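Local coordinates for protein 11R-lipoxygenase (Gersemia fruticosa, PDB 3VF1) that probably oxygenates polyunsaturated fatty acids as a calcium-regulated lipoxygenase, inserting both atoms of molecular oxygen with the aid of a non-heme iron, at residues H415-W418 with K419-P423. Residues are numbered along the deposited sequence; the frame is centred on the assembly and turned at random.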
ATOM      1  N   HIS A 415      -9.689   9.160  20.296  1.00 31.86           N
ATOM      2  CA  HIS A 415     -10.595   9.486  19.199  1.00 31.94           C
ATOM      3  C   HIS A 415     -10.926   8.230  18.386  1.00 35.50           C
ATOM      4  O   HIS A 415     -10.035   7.438  18.073  1.00 35.11           O
ATOM      5  CB  HIS A 415      -9.944  10.537  18.300  1.00 31.13           C
ATOM      6  CG  HIS A 415     -10.906  11.249  17.401  1.00 36.15           C
ATOM      7  ND1 HIS A 415     -11.708  10.590  16.495  1.00 36.65           N
ATOM      8  CD2 HIS A 415     -11.184  12.566  17.259  1.00 36.54           C
ATOM      9  CE1 HIS A 415     -12.444  11.468  15.839  1.00 37.84           C
ATOM     10  NE2 HIS A 415     -12.145  12.676  16.282  1.00 37.02           N
ATOM     11  N   PRO A 416     -12.211   8.041  18.041  1.00 34.12           N
ATOM     12  CA  PRO A 416     -12.647   6.838  17.316  1.00 33.85           C
ATOM     13  C   PRO A 416     -11.992   6.663  15.943  1.00 33.03           C
ATOM     14  O   PRO A 416     -11.719   5.536  15.542  1.00 35.69           O
ATOM     15  CB  PRO A 416     -14.160   7.046  17.164  1.00 31.38           C
ATOM     16  CG  PRO A 416     -14.378   8.507  17.359  1.00 34.36           C
ATOM     17  CD  PRO A 416     -13.343   8.930  18.348  1.00 35.93           C
ATOM     18  N   VAL A 417     -11.756   7.764  15.236  1.00 32.99           N
ATOM     19  CA  VAL A 417     -11.120   7.715  13.924  1.00 32.34           C
ATOM     20  C   VAL A 417      -9.661   7.277  14.029  1.00 33.33           C
ATOM     21  O   VAL A 417      -9.163   6.556  13.165  1.00 34.10           O
ATOM     22  CB  VAL A 417     -11.197   9.078  13.211  1.00 27.96           C
ATOM     23  CG1 VAL A 417     -10.332   9.081  11.957  1.00 28.73           C
ATOM     24  CG2 VAL A 417     -12.639   9.410  12.869  1.00 30.64           C
ATOM     25  N   TRP A 418      -8.979   7.713  15.084  1.00 31.77           N
ATOM     26  CA  TRP A 418      -7.612   7.266  15.329  1.00 31.71           C
ATOM     27  C   TRP A 418      -7.577   5.751  15.483  1.00 31.01           C
ATOM     28  O   TRP A 418      -6.694   5.081  14.947  1.00 31.88           O
ATOM     29  CB  TRP A 418      -7.037   7.918  16.587  1.00 32.32           C
ATOM     30  CG  TRP A 418      -5.841   7.187  17.117  1.00 28.70           C
ATOM     31  CD1 TRP A 418      -5.846   6.122  17.971  1.00 30.15           C
ATOM     32  CD2 TRP A 418      -4.467   7.454  16.818  1.00 28.97           C
ATOM     33  NE1 TRP A 418      -4.560   5.713  18.227  1.00 29.22           N
ATOM     34  CE2 TRP A 418      -3.694   6.514  17.531  1.00 29.72           C
ATOM     35  CE3 TRP A 418      -3.812   8.396  16.019  1.00 30.98           C
ATOM     36  CZ2 TRP A 418      -2.303   6.492  17.470  1.00 30.13           C
ATOM     37  CZ3 TRP A 418      -2.431   8.371  15.961  1.00 31.54           C
ATOM     38  CH2 TRP A 418      -1.692   7.426  16.682  1.00 31.35           C
ATOM     39  N   LYS A 419      -8.542   5.216  16.224  1.00 30.64           N
ATOM     40  CA  LYS A 419      -8.635   3.780  16.447  1.00 35.17           C
ATOM     41  C   LYS A 419      -8.956   3.060  15.144  1.00 34.56           C
ATOM     42  O   LYS A 419      -8.451   1.969  14.882  1.00 33.44           O
ATOM     43  CB  LYS A 419      -9.721   3.469  17.479  1.00 35.38           C
ATOM     44  CG  LYS A 419      -9.454   4.031  18.865  1.00 34.83           C
ATOM     45  CD  LYS A 419     -10.596   3.694  19.810  1.00 36.09           C
ATOM     46  CE  LYS A 419     -10.363   4.251  21.205  1.00 38.88           C
ATOM     47  NZ  LYS A 419      -9.212   3.602  21.893  1.00 42.14           N
ATOM     48  N   LEU A 420      -9.804   3.683  14.334  1.00 31.11           N
ATOM     49  CA  LEU A 420     -10.228   3.098  13.069  1.00 32.72           C
ATOM     50  C   LEU A 420      -9.055   2.930  12.109  1.00 34.69           C
ATOM     51  O   LEU A 420      -8.863   1.861  11.530  1.00 30.66           O
ATOM     52  CB  LEU A 420     -11.297   3.977  12.417  1.00 31.14           C
ATOM     53  CG  LEU A 420     -11.835   3.482  11.073  1.00 29.83           C
ATOM     54  CD1 LEU A 420     -12.611   2.183  11.246  1.00 27.84           C
ATOM     55  CD2 LEU A 420     -12.699   4.545  10.416  1.00 30.38           C
ATOM     56  N   LEU A 421      -8.271   3.991  11.950  1.00 30.04           N
ATOM     57  CA  LEU A 421      -7.209   4.021  10.952  1.00 31.71           C
ATOM     58  C   LEU A 421      -5.921   3.353  11.419  1.00 32.86           C
ATOM     59  O   LEU A 421      -5.104   2.938  10.598  1.00 35.70           O
ATOM     60  CB  LEU A 421      -6.901   5.468  10.562  1.00 31.45           C
ATOM     61  CG  LEU A 421      -8.031   6.245   9.885  1.00 34.74           C
ATOM     62  CD1 LEU A 421      -7.576   7.658   9.553  1.00 32.80           C
ATOM     63  CD2 LEU A 421      -8.501   5.521   8.636  1.00 35.35           C
ATOM     64  N   TYR A 422      -5.735   3.247  12.730  1.00 31.76           N
ATOM     65  CA  TYR A 422      -4.454   2.805  13.274  1.00 33.51           C
ATOM     66  C   TYR A 422      -3.927   1.526  12.621  1.00 34.40           C
ATOM     67  O   TYR A 422      -2.788   1.494  12.156  1.00 36.75           O
ATOM     68  CB  TYR A 422      -4.531   2.617  14.791  1.00 31.84           C
ATOM     69  CG  TYR A 422      -3.196   2.250  15.393  1.00 30.28           C
ATOM     70  CD1 TYR A 422      -2.233   3.219  15.626  1.00 34.36           C
ATOM     71  CD2 TYR A 422      -2.891   0.933  15.714  1.00 32.39           C
ATOM     72  CE1 TYR A 422      -1.008   2.893  16.167  1.00 36.90           C
ATOM     73  CE2 TYR A 422      -1.666   0.597  16.258  1.00 34.96           C
ATOM     74  CZ  TYR A 422      -0.729   1.583  16.482  1.00 37.34           C
ATOM     75  OH  TYR A 422       0.492   1.257  17.023  1.00 42.55           O
ATOM     76  N   PRO A 423      -4.748   0.466  12.581  1.00 30.79           N
ATOM     77  CA  PRO A 423      -4.250  -0.796  12.021  1.00 31.78           C
ATOM     78  C   PRO A 423      -3.958  -0.719  10.523  1.00 32.72           C
ATOM     79  O   PRO A 423      -3.218  -1.555  10.004  1.00 33.49           O
ATOM     80  CB  PRO A 423      -5.394  -1.778  12.292  1.00 28.96           C
ATOM     81  CG  PRO A 423      -6.607  -0.929  12.429  1.00 32.65           C
ATOM     82  CD  PRO A 423      -6.145   0.359  13.036  1.00 30.11           C
TER
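Trp418 and Tyr422 run alongside each other, one turn apart, on the first turns of helix 416-425 in the lipoxygenase domain, and His415 is the N-cap. The capping bond runs from Val417 N to His415 ND1 (3.1 Å), meeting the imidazole at its edge and nearly in plane, while Asp524 takes NE2 and so fixes the ring from its far end. The helical i to i+4 bonds begin with Lys419 N to His415 O (3.3 Å); the one from Tyr422 N to Trp418 O is weak, bent to 132° at the hydrogen, just before Pro423, whose N has no hydrogen to give. The tight side is apolar: Val417 CG1, anti to its own N (chi1 170°), runs alongside Leu421 CD1 at 3.9 Å, and both residues are buried against helix 525-538. The more open side is that of partly exposed Tyr422, whose ring is inclined 38° to the indole; the side chain of Tyr422 lies about 8 Å from that of Trp126 in the PLAT domain. Trp418 packs edge-to-face with Trp408; an alanine here would probably open a gap beside Trp408 and let the Tyr422 ring turn more freely. Between Trp418 and Tyr422, the closest ring approach is CZ2 to CD1, 3.8 Å.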